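Local coordinates for synaptonemal complex protein 2 (Mus musculus, PDB 5IWZ) that helps build the axial and lateral elements of synaptonemal complexes in meiotic prophase and is required for chromosome synapsis and fertility, at residues Phe107-Lys111 with Phe154-Ile158; Leu53-Ile57 with Ile72-Ile76; Met179-Asp184 with Glu224-Met229. One frame throughout, in Å; residues are numbered along the deposited sequence.

Interaction 1 (Phe107-Lys111 with Phe154-Ile158)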
ATOM      1  N   PHE A 107       9.423   5.516 -12.125  1.00 23.09           N
ATOM      2  CA  PHE A 107       8.709   4.309 -11.718  1.00 22.88           C
ATOM      3  C   PHE A 107       9.067   3.125 -12.611  1.00 26.60           C
ATOM      4  O   PHE A 107       9.269   2.011 -12.118  1.00 33.14           O
ATOM      5  CB  PHE A 107       7.199   4.571 -11.759  1.00 24.70           C
ATOM      6  CG  PHE A 107       6.381   3.386 -11.400  1.00 31.22           C
ATOM      7  CD1 PHE A 107       6.289   2.966 -10.084  1.00 34.28           C
ATOM      8  CD2 PHE A 107       5.698   2.685 -12.377  1.00 34.31           C
ATOM      9  CE1 PHE A 107       5.522   1.856  -9.745  1.00 35.91           C
ATOM     10  CE2 PHE A 107       4.935   1.590 -12.050  1.00 31.20           C
ATOM     11  CZ  PHE A 107       4.843   1.173 -10.728  1.00 27.98           C
ATOM     12  N   GLU A 108       9.133   3.348 -13.932  1.00 24.54           N
ATOM     13  CA  GLU A 108       9.578   2.303 -14.849  1.00 26.40           C
ATOM     14  C   GLU A 108      10.989   1.835 -14.515  1.00 31.91           C
ATOM     15  O   GLU A 108      11.273   0.633 -14.520  1.00 33.58           O
ATOM     16  CB  GLU A 108       9.538   2.815 -16.293  1.00 42.77           C
ATOM     17  CG  GLU A 108       8.146   3.090 -16.849  1.00 58.19           C
ATOM     18  CD  GLU A 108       7.448   1.836 -17.329  1.00 74.28           C
ATOM     19  OE1 GLU A 108       6.304   1.951 -17.826  1.00 81.16           O
ATOM     20  OE2 GLU A 108       8.041   0.738 -17.212  1.00 75.17           O
ATOM     21  N   ASN A 109      11.899   2.783 -14.271  1.00 28.35           N
ATOM     22  CA  ASN A 109      13.278   2.477 -13.897  1.00 31.62           C
ATOM     23  C   ASN A 109      13.402   1.892 -12.494  1.00 36.95           C
ATOM     24  O   ASN A 109      14.510   1.521 -12.097  1.00 40.35           O
ATOM     25  CB  ASN A 109      14.138   3.735 -13.998  1.00 29.93           C
ATOM     26  CG  ASN A 109      14.311   4.204 -15.441  1.00 48.60           C
ATOM     27  OD1 ASN A 109      14.139   3.426 -16.381  1.00 56.05           O
ATOM     28  ND2 ASN A 109      14.642   5.476 -15.618  1.00 43.26           N
ATOM     29  N   SER A 110      12.315   1.832 -11.734  1.00 29.10           N
ATOM     30  CA  SER A 110      12.293   1.171 -10.438  1.00 32.81           C
ATOM     31  C   SER A 110      11.815  -0.267 -10.533  1.00 37.18           C
ATOM     32  O   SER A 110      11.817  -0.975  -9.519  1.00 27.64           O
ATOM     33  CB  SER A 110      11.380   1.928  -9.463  1.00 31.32           C
ATOM     34  OG  SER A 110      11.829   3.261  -9.273  1.00 34.79           O
ATOM     35  N   LYS A 111      11.406  -0.715 -11.719  1.00 34.90           N
ATOM     36  CA  LYS A 111      10.722  -1.999 -11.801  1.00 40.31           C
ATOM     37  C   LYS A 111      11.682  -3.154 -11.564  1.00 42.68           C
ATOM     38  O   LYS A 111      11.325  -4.131 -10.894  1.00 31.93           O
ATOM     39  CB  LYS A 111      10.001  -2.127 -13.140  1.00 47.52           C
ATOM     40  CG  LYS A 111       8.767  -1.196 -13.231  1.00 49.82           C
ATOM     41  CD  LYS A 111       8.094  -1.212 -14.613  1.00 44.08           C
ATOM     42  CE  LYS A 111       6.614  -0.859 -14.491  1.00 46.24           C
ATOM     43  NZ  LYS A 111       6.020  -0.442 -15.797  1.00 50.89           N
ATOM     44  N   PHE A 154      -0.751   6.849 -14.317  1.00 26.54           N
ATOM     45  CA  PHE A 154      -0.425   5.938 -13.222  1.00 25.43           C
ATOM     46  C   PHE A 154      -1.528   4.949 -12.852  1.00 31.37           C
ATOM     47  O   PHE A 154      -1.197   3.893 -12.315  1.00 33.99           O
ATOM     48  CB  PHE A 154      -0.000   6.722 -11.973  1.00 29.47           C
ATOM     49  CG  PHE A 154       1.471   7.040 -11.956  1.00 37.31           C
ATOM     50  CD1 PHE A 154       2.385   6.091 -11.522  1.00 35.59           C
ATOM     51  CD2 PHE A 154       1.941   8.263 -12.407  1.00 30.25           C
ATOM     52  CE1 PHE A 154       3.741   6.365 -11.513  1.00 36.46           C
ATOM     53  CE2 PHE A 154       3.307   8.548 -12.401  1.00 34.07           C
ATOM     54  CZ  PHE A 154       4.202   7.601 -11.950  1.00 38.34           C
ATOM     55  N   ILE A 155      -2.814   5.217 -13.157  1.00 30.27           N
ATOM     56  CA  ILE A 155      -3.840   4.187 -12.966  1.00 29.18           C
ATOM     57  C   ILE A 155      -3.488   2.887 -13.693  1.00 35.88           C
ATOM     58  O   ILE A 155      -3.564   1.823 -13.070  1.00 32.24           O
ATOM     59  CB  ILE A 155      -5.231   4.728 -13.355  1.00 31.40           C
ATOM     60  CG1 ILE A 155      -5.647   5.882 -12.452  1.00 34.86           C
ATOM     61  CG2 ILE A 155      -6.264   3.616 -13.311  1.00 33.96           C
ATOM     62  CD1 ILE A 155      -5.718   5.521 -11.023  1.00 36.38           C
ATOM     63  N   PRO A 156      -3.096   2.904 -14.982  1.00 35.04           N
ATOM     64  CA  PRO A 156      -2.681   1.628 -15.606  1.00 36.33           C
ATOM     65  C   PRO A 156      -1.427   1.024 -14.992  1.00 35.89           C
ATOM     66  O   PRO A 156      -1.333  -0.208 -14.896  1.00 31.90           O
ATOM     67  CB  PRO A 156      -2.465   2.004 -17.086  1.00 37.39           C
ATOM     68  CG  PRO A 156      -2.442   3.480 -17.135  1.00 39.27           C
ATOM     69  CD  PRO A 156      -3.244   3.978 -15.984  1.00 37.11           C
ATOM     70  N   GLN A 157      -0.458   1.850 -14.586  1.00 30.70           N
ATOM     71  CA  GLN A 157       0.765   1.331 -13.974  1.00 27.25           C
ATOM     72  C   GLN A 157       0.458   0.605 -12.672  1.00 29.51           C
ATOM     73  O   GLN A 157       0.988  -0.478 -12.404  1.00 28.25           O
ATOM     74  CB  GLN A 157       1.746   2.477 -13.688  1.00 25.63           C
ATOM     75  CG  GLN A 157       2.296   3.193 -14.913  1.00 37.37           C
ATOM     76  CD  GLN A 157       3.413   2.424 -15.588  1.00 39.38           C
ATOM     77  OE1 GLN A 157       3.994   1.508 -15.003  1.00 38.86           O
ATOM     78  NE2 GLN A 157       3.707   2.780 -16.837  1.00 37.58           N
ATOM     79  N   ILE A 158      -0.367   1.217 -11.824  1.00 27.04           N
ATOM     80  CA  ILE A 158      -0.678   0.622 -10.529  1.00 30.72           C
ATOM     81  C   ILE A 158      -1.458  -0.684 -10.696  1.00 29.57           C
ATOM     82  O   ILE A 158      -1.164  -1.680 -10.022  1.00 30.82           O
ATOM     83  CB  ILE A 158      -1.423   1.639  -9.647  1.00 29.15           C
ATOM     84  CG1 ILE A 158      -0.478   2.817  -9.355  1.00 29.81           C
ATOM     85  CG2 ILE A 158      -1.939   0.964  -8.352  1.00 26.43           C
ATOM     86  CD1 ILE A 158      -1.105   3.948  -8.549  1.00 33.91           C
TER

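Interaction 2 (Leu53-Ile57 with Ile72-Ile76)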
ATOM      1  N   LEU A  53      17.197  16.901 -11.588  1.00 33.48           N
ATOM      2  CA  LEU A  53      16.468  15.895 -10.812  1.00 29.06           C
ATOM      3  C   LEU A  53      16.375  14.579 -11.567  1.00 25.75           C
ATOM      4  O   LEU A  53      16.656  13.506 -11.018  1.00 25.92           O
ATOM      5  CB  LEU A  53      15.063  16.398 -10.491  1.00 31.21           C
ATOM      6  CG  LEU A  53      14.687  16.945  -9.121  1.00 41.27           C
ATOM      7  CD1 LEU A  53      15.904  17.415  -8.334  1.00 40.11           C
ATOM      8  CD2 LEU A  53      13.661  18.055  -9.269  1.00 32.38           C
ATOM      9  N   ASP A  54      15.980  14.647 -12.842  1.00 29.03           N
ATOM     10  CA  ASP A  54      15.830  13.440 -13.648  1.00 24.57           C
ATOM     11  C   ASP A  54      17.156  12.706 -13.773  1.00 30.85           C
ATOM     12  O   ASP A  54      17.221  11.480 -13.602  1.00 30.38           O
ATOM     13  CB  ASP A  54      15.277  13.805 -15.024  1.00 27.82           C
ATOM     14  CG  ASP A  54      15.033  12.592 -15.902  1.00 35.06           C
ATOM     15  OD1 ASP A  54      15.445  12.623 -17.074  1.00 39.85           O
ATOM     16  OD2 ASP A  54      14.413  11.614 -15.436  1.00 32.91           O
ATOM     17  N   ASP A  55      18.228  13.452 -14.065  1.00 31.78           N
ATOM     18  CA  ASP A  55      19.553  12.853 -14.187  1.00 31.19           C
ATOM     19  C   ASP A  55      19.964  12.160 -12.893  1.00 22.74           C
ATOM     20  O   ASP A  55      20.439  11.022 -12.906  1.00 26.71           O
ATOM     21  CB  ASP A  55      20.582  13.929 -14.562  1.00 36.31           C
ATOM     22  CG  ASP A  55      20.446  14.412 -16.012  1.00 57.78           C
ATOM     23  OD1 ASP A  55      19.487  14.008 -16.712  1.00 61.58           O
ATOM     24  OD2 ASP A  55      21.302  15.221 -16.449  1.00 63.12           O
ATOM     25  N   LEU A  56      19.804  12.843 -11.765  1.00 22.33           N
ATOM     26  CA  LEU A  56      20.264  12.289 -10.495  1.00 20.98           C
ATOM     27  C   LEU A  56      19.442  11.063 -10.088  1.00 22.31           C
ATOM     28  O   LEU A  56      20.003  10.031  -9.701  1.00 23.86           O
ATOM     29  CB  LEU A  56      20.220  13.393  -9.437  1.00 19.42           C
ATOM     30  CG  LEU A  56      20.661  13.030  -8.019  1.00 21.52           C
ATOM     31  CD1 LEU A  56      22.142  12.757  -8.173  1.00 23.16           C
ATOM     32  CD2 LEU A  56      20.421  14.224  -7.065  1.00 18.93           C
ATOM     33  N   ILE A  57      18.110  11.123 -10.222  1.00 21.32           N
ATOM     34  CA  ILE A  57      17.283   9.992  -9.790  1.00 20.81           C
ATOM     35  C   ILE A  57      17.536   8.753 -10.650  1.00 19.89           C
ATOM     36  O   ILE A  57      17.672   7.638 -10.126  1.00 23.31           O
ATOM     37  CB  ILE A  57      15.803  10.398  -9.785  1.00 21.98           C
ATOM     38  CG1 ILE A  57      15.513  11.306  -8.583  1.00 21.85           C
ATOM     39  CG2 ILE A  57      14.917   9.169  -9.774  1.00 28.57           C
ATOM     40  CD1 ILE A  57      14.171  12.016  -8.691  1.00 30.58           C
ATOM     41  N   ILE A  72      16.123  12.038  -2.168  1.00 20.20           N
ATOM     42  CA  ILE A  72      15.851  13.027  -3.209  1.00 24.66           C
ATOM     43  C   ILE A  72      14.349  13.269  -3.332  1.00 25.37           C
ATOM     44  O   ILE A  72      13.892  14.416  -3.386  1.00 28.98           O
ATOM     45  CB  ILE A  72      16.454  12.587  -4.559  1.00 23.18           C
ATOM     46  CG1 ILE A  72      17.979  12.448  -4.465  1.00 21.69           C
ATOM     47  CG2 ILE A  72      16.099  13.601  -5.612  1.00 23.26           C
ATOM     48  CD1 ILE A  72      18.584  11.458  -5.484  1.00 22.43           C
ATOM     49  N   LEU A  73      13.559  12.188  -3.396  1.00 25.92           N
ATOM     50  CA  LEU A  73      12.115  12.335  -3.583  1.00 26.18           C
ATOM     51  C   LEU A  73      11.492  13.121  -2.441  1.00 24.30           C
ATOM     52  O   LEU A  73      10.580  13.929  -2.655  1.00 26.02           O
ATOM     53  CB  LEU A  73      11.451  10.959  -3.699  1.00 18.72           C
ATOM     54  CG  LEU A  73      11.828  10.157  -4.932  1.00 21.70           C
ATOM     55  CD1 LEU A  73      11.435   8.706  -4.733  1.00 22.00           C
ATOM     56  CD2 LEU A  73      11.130  10.734  -6.159  1.00 24.19           C
ATOM     57  N   ILE A  74      11.981  12.900  -1.220  1.00 25.11           N
ATOM     58  CA  ILE A  74      11.458  13.608  -0.057  1.00 25.55           C
ATOM     59  C   ILE A  74      11.812  15.089  -0.118  1.00 27.11           C
ATOM     60  O   ILE A  74      10.994  15.950   0.231  1.00 27.62           O
ATOM     61  CB  ILE A  74      11.974  12.934   1.226  1.00 27.13           C
ATOM     62  CG1 ILE A  74      11.232  11.604   1.455  1.00 36.74           C
ATOM     63  CG2 ILE A  74      11.841  13.849   2.443  1.00 33.49           C
ATOM     64  CD1 ILE A  74      11.916  10.676   2.484  1.00 32.38           C
ATOM     65  N   SER A  75      13.020  15.415  -0.594  1.00 27.89           N
ATOM     66  CA  SER A  75      13.435  16.815  -0.700  1.00 29.02           C
ATOM     67  C   SER A  75      12.554  17.589  -1.669  1.00 33.22           C
ATOM     68  O   SER A  75      12.182  18.737  -1.398  1.00 37.74           O
ATOM     69  CB  SER A  75      14.901  16.902  -1.144  1.00 32.94           C
ATOM     70  OG  SER A  75      15.731  16.125  -0.287  1.00 39.82           O
ATOM     71  N   ILE A  76      12.235  16.992  -2.820  1.00 34.71           N
ATOM     72  CA  ILE A  76      11.378  17.664  -3.799  1.00 33.40           C
ATOM     73  C   ILE A  76       9.995  17.915  -3.207  1.00 32.44           C
ATOM     74  O   ILE A  76       9.465  19.031  -3.265  1.00 32.92           O
ATOM     75  CB  ILE A  76      11.286  16.829  -5.087  1.00 34.69           C
ATOM     76  CG1 ILE A  76      12.680  16.560  -5.650  1.00 37.16           C
ATOM     77  CG2 ILE A  76      10.405  17.527  -6.112  1.00 35.73           C
ATOM     78  CD1 ILE A  76      12.719  15.354  -6.582  1.00 32.94           C
TER

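Interaction 3 (Met179-Asp184 with Glu224-Met229)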
ATOM      1  N   MET A 179      -3.902   4.471  -5.318  1.00 24.98           N
ATOM      2  CA  MET A 179      -4.804   4.524  -6.466  1.00 22.56           C
ATOM      3  C   MET A 179      -6.246   4.785  -6.040  1.00 35.28           C
ATOM      4  O   MET A 179      -6.952   5.586  -6.673  1.00 31.26           O
ATOM      5  CB  MET A 179      -4.725   3.236  -7.285  1.00 26.85           C
ATOM      6  CG  MET A 179      -5.811   3.190  -8.371  1.00 35.21           C
ATOM      7  SD  MET A 179      -5.635   1.882  -9.593  1.00 38.59           S
ATOM      8  CE  MET A 179      -6.193   0.458  -8.668  1.00 42.56           C
ATOM      9  N   ASN A 180      -6.701   4.119  -4.971  1.00 33.14           N
ATOM     10  CA  ASN A 180      -8.062   4.334  -4.486  1.00 39.23           C
ATOM     11  C   ASN A 180      -8.248   5.750  -3.950  1.00 31.24           C
ATOM     12  O   ASN A 180      -9.330   6.326  -4.090  1.00 35.03           O
ATOM     13  CB  ASN A 180      -8.419   3.259  -3.439  1.00 29.86           C
ATOM     14  CG  ASN A 180      -8.834   1.954  -4.105  1.00 32.31           C
ATOM     15  OD1 ASN A 180      -9.494   1.987  -5.131  1.00 37.50           O
ATOM     16  ND2 ASN A 180      -8.408   0.815  -3.567  1.00 23.24           N
ATOM     17  N   LEU A 181      -7.208   6.328  -3.366  1.00 27.70           N
ATOM     18  CA  LEU A 181      -7.250   7.735  -2.985  1.00 35.83           C
ATOM     19  C   LEU A 181      -7.392   8.640  -4.205  1.00 39.37           C
ATOM     20  O   LEU A 181      -8.170   9.600  -4.185  1.00 43.73           O
ATOM     21  CB  LEU A 181      -5.985   8.071  -2.189  1.00 34.63           C
ATOM     22  CG  LEU A 181      -5.744   9.497  -1.712  1.00 51.67           C
ATOM     23  CD1 LEU A 181      -6.646   9.797  -0.530  1.00 56.48           C
ATOM     24  CD2 LEU A 181      -4.283   9.658  -1.321  1.00 55.72           C
ATOM     25  N   MET A 182      -6.667   8.343  -5.284  1.00 32.99           N
ATOM     26  CA  MET A 182      -6.772   9.167  -6.486  1.00 38.23           C
ATOM     27  C   MET A 182      -8.158   9.055  -7.110  1.00 39.75           C
ATOM     28  O   MET A 182      -8.734  10.054  -7.560  1.00 37.47           O
ATOM     29  CB  MET A 182      -5.702   8.756  -7.496  1.00 35.15           C
ATOM     30  CG  MET A 182      -4.289   8.960  -6.981  1.00 43.26           C
ATOM     31  SD  MET A 182      -2.972   8.774  -8.199  1.00 48.53           S
ATOM     32  CE  MET A 182      -3.329   7.223  -8.985  1.00 36.90           C
ATOM     33  N   LEU A 183      -8.704   7.843  -7.157  1.00 35.04           N
ATOM     34  CA  LEU A 183     -10.048   7.688  -7.686  1.00 37.00           C
ATOM     35  C   LEU A 183     -11.069   8.373  -6.789  1.00 39.00           C
ATOM     36  O   LEU A 183     -12.097   8.840  -7.282  1.00 36.64           O
ATOM     37  CB  LEU A 183     -10.359   6.208  -7.853  1.00 40.32           C
ATOM     38  CG  LEU A 183      -9.422   5.416  -8.765  1.00 37.33           C
ATOM     39  CD1 LEU A 183      -9.687   3.929  -8.612  1.00 36.83           C
ATOM     40  CD2 LEU A 183      -9.622   5.843 -10.213  1.00 34.38           C
ATOM     41  N   ASP A 184     -10.775   8.487  -5.484  1.00 44.10           N
ATOM     42  CA  ASP A 184     -11.749   9.024  -4.532  1.00 54.36           C
ATOM     43  C   ASP A 184     -12.125  10.466  -4.852  1.00 62.93           C
ATOM     44  O   ASP A 184     -13.301  10.836  -4.765  1.00 69.56           O
ATOM     45  CB  ASP A 184     -11.209   8.940  -3.103  1.00 54.68           C
ATOM     46  CG  ASP A 184     -12.255   9.329  -2.063  1.00 58.86           C
ATOM     47  OD1 ASP A 184     -13.423   8.933  -2.252  1.00 59.24           O
ATOM     48  OD2 ASP A 184     -11.921  10.018  -1.067  1.00 57.45           O
ATOM     49  N   GLU A 224     -12.538  -2.607  -4.288  1.00 28.78           N
ATOM     50  CA  GLU A 224     -12.831  -1.185  -4.149  1.00 36.71           C
ATOM     51  C   GLU A 224     -12.447  -0.422  -5.402  1.00 35.23           C
ATOM     52  O   GLU A 224     -13.211   0.428  -5.874  1.00 41.15           O
ATOM     53  CB  GLU A 224     -12.105  -0.591  -2.940  1.00 27.30           C
ATOM     54  CG  GLU A 224     -12.204   0.939  -2.875  1.00 37.07           C
ATOM     55  CD  GLU A 224     -11.425   1.554  -1.715  1.00 42.25           C
ATOM     56  OE1 GLU A 224     -10.834   0.791  -0.915  1.00 45.66           O
ATOM     57  OE2 GLU A 224     -11.407   2.803  -1.598  1.00 34.78           O
ATOM     58  N   ALA A 225     -11.270  -0.713  -5.961  1.00 28.10           N
ATOM     59  CA  ALA A 225     -10.874  -0.042  -7.195  1.00 33.67           C
ATOM     60  C   ALA A 225     -11.855  -0.356  -8.324  1.00 36.37           C
ATOM     61  O   ALA A 225     -12.290   0.543  -9.052  1.00 36.54           O
ATOM     62  CB  ALA A 225      -9.444  -0.439  -7.584  1.00 32.52           C
ATOM     63  N   LEU A 226     -12.222  -1.635  -8.477  1.00 35.06           N
ATOM     64  CA  LEU A 226     -13.139  -2.015  -9.548  1.00 34.97           C
ATOM     65  C   LEU A 226     -14.483  -1.323  -9.388  1.00 39.43           C
ATOM     66  O   LEU A 226     -15.095  -0.914 -10.382  1.00 36.37           O
ATOM     67  CB  LEU A 226     -13.318  -3.535  -9.603  1.00 31.78           C
ATOM     68  CG  LEU A 226     -12.087  -4.355 -10.035  1.00 42.90           C
ATOM     69  CD1 LEU A 226     -12.317  -5.852  -9.858  1.00 43.93           C
ATOM     70  CD2 LEU A 226     -11.618  -4.037 -11.469  1.00 47.10           C
ATOM     71  N   CYS A 227     -14.949  -1.155  -8.149  1.00 40.93           N
ATOM     72  CA  CYS A 227     -16.247  -0.517  -7.941  1.00 39.20           C
ATOM     73  C   CYS A 227     -16.176   1.003  -8.081  1.00 34.79           C
ATOM     74  O   CYS A 227     -17.172   1.631  -8.464  1.00 40.05           O
ATOM     75  CB  CYS A 227     -16.824  -0.916  -6.577  1.00 44.60           C
ATOM     76  SG  CYS A 227     -17.286  -2.689  -6.463  1.00 43.30           S
ATOM     77  N   ARG A 228     -15.026   1.609  -7.791  1.00 33.72           N
ATOM     78  CA  ARG A 228     -14.869   3.039  -8.034  1.00 41.69           C
ATOM     79  C   ARG A 228     -14.811   3.350  -9.526  1.00 48.44           C
ATOM     80  O   ARG A 228     -15.255   4.423  -9.950  1.00 53.93           O
ATOM     81  CB  ARG A 228     -13.606   3.573  -7.356  1.00 40.57           C
ATOM     82  CG  ARG A 228     -13.561   3.426  -5.844  1.00 46.70           C
ATOM     83  CD  ARG A 228     -12.376   4.193  -5.232  1.00 49.64           C
ATOM     84  NE  ARG A 228     -12.888   5.438  -4.688  1.00 57.90           N
ATOM     85  CZ  ARG A 228     -13.129   5.650  -3.407  1.00 57.42           C
ATOM     86  NH1 ARG A 228     -12.845   4.715  -2.509  1.00 50.30           N
ATOM     87  NH2 ARG A 228     -13.634   6.813  -3.029  1.00 64.83           N
ATOM     88  N   MET A 229     -14.276   2.438 -10.334  1.00 47.70           N
ATOM     89  CA  MET A 229     -14.120   2.667 -11.769  1.00 43.96           C
ATOM     90  C   MET A 229     -15.290   2.155 -12.607  1.00 46.14           C
ATOM     91  O   MET A 229     -15.274   2.350 -13.828  1.00 48.39           O
ATOM     92  CB  MET A 229     -12.818   2.027 -12.280  1.00 35.30           C
ATOM     93  CG  MET A 229     -11.556   2.604 -11.637  1.00 40.04           C
ATOM     94  SD  MET A 229     -10.028   2.128 -12.477  1.00 54.27           S
ATOM     95  CE  MET A 229     -10.023   0.356 -12.180  1.00 52.34           C
TER

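Interaction 1 (Phe107-Lys111 with Phe154-Ile158)
In the armadillo-repeat-like domain, Glu-108, at the end of helix 99-108, and Lys-111, at the start of helix 111-115, meet Gln-157 of helix 144-163. The link is a closed triangle of polar groups. Residues 108 to 111 form a type I beta turn, which brings the two charged side chains to the same side. The carboxylate of Glu-108 is shared. Its OE1 accepts a hydrogen bond from Gln-157 NE2 at 2.9 Å, and its OE2 makes a salt bridge with Lys-111 NZ at 2.7 Å. Both donors come from above the carboxylate plane. The carboxylate and the amide stand almost perpendicular, at 88°. Lys-111 NZ closes the triangle with a 2.9 Å bond to Gln-157 OE1. It lies in the carbonyl plane, on a lone pair. Both ends of the amide are thus held, which fixes its flip. The ammonium group probably also polarises the amide toward donating. The Gln-157 chain bends at chi2 (-79°), which brings the amide oxygen to the edge of the Phe-107 ring. There OE1 sits in the ring plane, 3.1 Å from Phe-107 CE2. An alanine in place of Gln-157 would remove the amide, and Glu-108 and Lys-111 would probably keep only each other, with a gap beside the ring edge.

Beneath the polar triangle the contact is aromatic. The CG of Phe-107 lies anti to the backbone N (chi1 178°), which sends its ring across to helix 144-163. The edge of Phe-154 points at the face of Phe-107 in an offset edge-to-face pair, with centroids 5.8 Å apart. Leu-132 and Leu-136 of helix 123-141 also pack on the two phenylalanines. The closest atoms of the pair are Phe-154 CE1 and Phe-107 CB, 3.9 Å apart.

Interaction 2 (Leu53-Ile57 with Ile72-Ile76)
The backbone N of Ile-57 bonds to Leu-53 O at 2.9 Å, an ordinary helical bond that sets these two residues one turn apart on helix 49-63. Together with Leu-56 they face Ile-72, Leu-73 and Ile-76 of helix 66-79. The two helices form an antiparallel hairpin of the armadillo-repeat-like domain, with segment axes at 156°. Their interface is wholly aliphatic and buried.

Ile-72 lies between Leu-56 and Ile-57 and splits its two branches between them. Its CD1 reaches Leu-56 CG at 3.6 Å and also touches Leu-56 CD2. The Ile-72 and Ile-57 side chains slide past each other in opposite directions, and Ile-72 CG2 meets Ile-57 CG1 at 3.8 Å. In Leu-56, CG stands anti to the backbone N (chi1 180°), and this carries CD2 against the CG1-CD1 arm of Ile-72. Ile-57 CD1 goes on to a looser contact with Leu-73 CD2, 4.2 Å away, the two side chains crossing at about a right angle. Ile-57 CD1 comes equally near Ile-76 CD1, so this methyl touches all three partners on helix 66-79.

Neighbouring helices extend the core. Helix 13-23 packs on Leu-53 and Leu-56, while helix 123-141 packs on Leu-73 and Ile-76. Asp-54 makes a salt bridge to Lys-102 and accepts a hydrogen bond from Trp-106 NE1. At the other end of the contact, Leu-53 and Ile-76 meet tip to tip, with Ile-76 CD1 3.6 Å from Leu-53 CG.

Interaction 3 (Met179-Asp184 with Glu224-Met229)
Asn-180 and Glu-224 stack their flat ends, amide on carboxylate, with planes only 1° apart and Asn-180 CG 3.5 Å from Glu-224 CD. They join helices 169-185 and 216-229 of the helical region, whose segments run nearly parallel at 20°. Asn-180 ND2 gives its hydrogen bond to Gly-221 O, and OD1 rests 3.2 Å from Ala-225 CA.

The apolar contacts come next: Met-179 and Ala-225 are buried, Leu-183 and Met-229 only partly. Met-179 bends at chi3, which brings CE to 3.5 Å from Ala-225 CB. Leu-183 CD1 meets Met-229 CG at 3.8 Å. Met-206 of helix 197-212 backs Met-179, and Met-203 backs Met-229.

The charged contacts centre on Arg-228. It runs its CD past Leu-183 CB at 3.9 Å and lays one face of its guanidinium against Asn-180 O. Within its own helix, NH1 makes a salt bridge to Glu-224 OE2, 2.6 Å, with a weak, bent hydrogen bond (120°). A salt bridge to Asp-184 is also indicated, but its atoms sit too close for their places to be sure. Arg-228 thus probably offsets the charge of Glu-224, while its CB and CD pack on Leu-183.

Along the chain the contacts come in series; none nests in or crosses another. Interaction 2 comes first and closes the short hairpin of helices 49-63 and 66-79. Interaction 1 then closes a loop of 42 intervening residues, tying the turn between helices 99-108 and 111-115 to helix 144-163. Interaction 3 closes a similar span, from helix 169-185 to helix 216-229. Interactions 1 and 3 touch: Ile-155 and Ile-158 pack on Met-179 and Met-182, joining two successive helices. Interaction 2 touches neither, its centre about 17 Å from that of interaction 1 and 28 Å from that of interaction 3. Helix 123-141 packs on segments of all three, in interaction 3 on residues that do not touch 224-229.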